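Fructosyl amine: oxygen oxidoreductase (Aspergillus fumigatus, PDB 3DJE) oxidatively deglycates fructosyl amino acids (Amadori products), using FAD as cofactor and molecular oxygen as electron acceptor. Local coordinates at residues Glu128-Lys132 with Phe143-Gly148. Residues are numbered along the deposited sequence; the frame is centred on the assembly and turned at random.
Sequences EQFRK and FPGWKG
Phe130 CB lies over the centre of the Phe143 ring, 3.4 Å from its centroid and almost on the ring normal, which meets the criteria for a CH-pi contact. From there the Phe130 ring runs on past Phe143: Phe130 CG is 3.8 Å from Phe143 CD1, and the two ring planes, 17° apart, are slid so far that they barely overlap. Chi1 of -70° sets CG anti to the carbonyl carbon and sends the ring out from the flank of helix 127-131 toward Trp146. Phe130 CD1 touches both Phe143 CD1 and Trp146 CE3, while Phe130 CD2 faces Phe143 CB. The three rings thus form an aromatic cluster, joining the helix to the type II turn Phe143-Trp146, closed by Trp146 N to Phe143 O at 3.1 Å, that leads into strand 147-151, paired antiparallel with strands 96-100 and 122-124. Farther out, Phe130 CE1 reaches Trp146 CE3 at 4.0 Å; the indole turns its edge toward the phenyl face, its five-membered ring at 81° to that plane, a T-shaped pair. Across the ring, Phe130 CE2 comes within 3.4 Å of Trp146 O. At the tip, Phe130 CZ meets Trp146 CB at 3.7 Å, and Gly148 N lies at the ring edge. Glu319 OE1 of helix 307-320 accepts a hydrogen bond from Trp146 NE1.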
loop_
_atom_site.group_PDB
_atom_site.type_symbol
_atom_site.label_atom_id
_atom_site.label_comp_id
_atom_site.label_asym_id
_atom_site.label_seq_id
_atom_site.Cartn_x
_atom_site.Cartn_y
_atom_site.Cartn_z
ATOM N N GLU A 128 26.980 -16.859 0.301
ATOM C CA GLU A 128 26.920 -17.583 -0.980
ATOM C C GLU A 128 25.504 -18.056 -1.342
ATOM O O GLU A 128 25.153 -18.145 -2.521
ATOM C CB GLU A 128 27.897 -18.768 -0.997
ATOM C CG GLU A 128 27.548 -19.870 0.003
ATOM C CD GLU A 128 28.497 -21.059 -0.045
ATOM O OE1 GLU A 128 29.230 -21.215 -1.052
ATOM O OE2 GLU A 128 28.503 -21.845 0.937
ATOM N N GLN A 129 24.691 -18.350 -0.330
ATOM C CA GLN A 129 23.330 -18.817 -0.573
ATOM C C GLN A 129 22.475 -17.690 -1.146
ATOM O O GLN A 129 21.616 -17.921 -2.001
ATOM C CB GLN A 129 22.689 -19.333 0.706
ATOM C CG GLN A 129 23.239 -20.651 1.220
ATOM C CD GLN A 129 22.554 -21.030 2.514
ATOM O OE1 GLN A 129 22.732 -20.371 3.530
ATOM N NE2 GLN A 129 21.741 -22.078 2.478
ATOM N N PHE A 130 22.715 -16.479 -0.659
ATOM C CA PHE A 130 21.988 -15.304 -1.133
ATOM C C PHE A 130 22.399 -14.977 -2.558
ATOM O O PHE A 130 21.554 -14.670 -3.396
ATOM C CB PHE A 130 22.231 -14.109 -0.210
ATOM C CG PHE A 130 21.590 -14.256 1.143
ATOM C CD1 PHE A 130 20.276 -13.826 1.358
ATOM C CD2 PHE A 130 22.280 -14.841 2.198
ATOM C CE1 PHE A 130 19.663 -13.970 2.606
ATOM C CE2 PHE A 130 21.680 -14.984 3.455
ATOM C CZ PHE A 130 20.355 -14.553 3.660
ATOM N N ARG A 131 23.699 -15.068 -2.836
ATOM C CA ARG A 131 24.201 -14.745 -4.177
ATOM C C ARG A 131 23.624 -15.676 -5.229
ATOM O O ARG A 131 23.405 -15.262 -6.368
ATOM C CB ARG A 131 25.731 -14.802 -4.236
ATOM C CG ARG A 131 26.397 -13.752 -3.404
ATOM C CD ARG A 131 27.854 -13.603 -3.791
ATOM N NE ARG A 131 28.571 -13.007 -2.676
ATOM C CZ ARG A 131 29.283 -13.686 -1.783
ATOM N NH1 ARG A 131 29.440 -15.004 -1.889
ATOM N NH2 ARG A 131 29.865 -13.029 -0.790
ATOM N N LYS A 132 23.372 -16.926 -4.840
ATOM C CA LYS A 132 22.881 -17.946 -5.763
ATOM C C LYS A 132 21.397 -17.790 -6.094
ATOM O O LYS A 132 20.845 -18.574 -6.880
ATOM C CB LYS A 132 23.152 -19.348 -5.200
ATOM C CG LYS A 132 24.602 -19.822 -5.366
ATOM C CD LYS A 132 24.951 -20.943 -4.387
ATOM C CE LYS A 132 26.438 -21.349 -4.456
ATOM N NZ LYS A 132 26.692 -22.480 -5.402
ATOM N N PHE A 143 26.018 -9.569 1.773
ATOM C CA PHE A 143 24.852 -9.850 2.619
ATOM C C PHE A 143 25.228 -10.014 4.108
ATOM O O PHE A 143 24.915 -11.033 4.722
ATOM C CB PHE A 143 24.135 -11.101 2.097
ATOM C CG PHE A 143 23.551 -10.933 0.715
ATOM C CD1 PHE A 143 22.215 -10.556 0.554
ATOM C CD2 PHE A 143 24.325 -11.152 -0.426
ATOM C CE1 PHE A 143 21.655 -10.397 -0.726
ATOM C CE2 PHE A 143 23.770 -11.000 -1.709
ATOM C CZ PHE A 143 22.432 -10.620 -1.855
ATOM N N PRO A 144 25.910 -9.006 4.684
ATOM C CA PRO A 144 26.509 -9.194 6.010
ATOM C C PRO A 144 25.471 -9.395 7.110
ATOM O O PRO A 144 24.623 -8.530 7.347
ATOM C CB PRO A 144 27.304 -7.903 6.236
ATOM C CG PRO A 144 26.675 -6.892 5.344
ATOM C CD PRO A 144 26.130 -7.649 4.156
ATOM N N GLY A 145 25.538 -10.551 7.759
ATOM C CA GLY A 145 24.614 -10.898 8.828
ATOM C C GLY A 145 23.194 -11.243 8.389
ATOM O O GLY A 145 22.344 -11.500 9.237
ATOM N N TRP A 146 22.918 -11.234 7.082
ATOM C CA TRP A 146 21.564 -11.579 6.607
ATOM C C TRP A 146 21.256 -13.041 6.894
ATOM O O TRP A 146 22.084 -13.917 6.645
ATOM C CB TRP A 146 21.425 -11.355 5.101
ATOM C CG TRP A 146 21.362 -9.937 4.641
ATOM C CD1 TRP A 146 22.129 -8.880 5.070
ATOM C CD2 TRP A 146 20.521 -9.424 3.604
ATOM N NE1 TRP A 146 21.800 -7.741 4.370
ATOM C CE2 TRP A 146 20.815 -8.048 3.463
ATOM C CE3 TRP A 146 19.528 -9.993 2.788
ATOM C CZ2 TRP A 146 20.151 -7.229 2.534
ATOM C CZ3 TRP A 146 18.878 -9.181 1.859
ATOM C CH2 TRP A 146 19.185 -7.819 1.744
ATOM N N LYS A 147 20.062 -13.295 7.424
ATOM C CA LYS A 147 19.555 -14.634 7.606
ATOM C C LYS A 147 18.102 -14.595 7.191
ATOM O O LYS A 147 17.382 -13.654 7.537
ATOM C CB LYS A 147 19.627 -15.047 9.073
ATOM C CG LYS A 147 19.268 -16.503 9.300
ATOM C CD LYS A 147 19.274 -16.875 10.777
ATOM C CE LYS A 147 18.730 -18.286 10.976
ATOM N NZ LYS A 147 17.255 -18.352 10.817
ATOM N N GLY A 148 17.645 -15.608 6.477
ATOM C CA GLY A 148 16.258 -15.548 6.043
ATOM C C GLY A 148 15.705 -16.809 5.448
ATOM O O GLY A 148 16.317 -17.884 5.546
#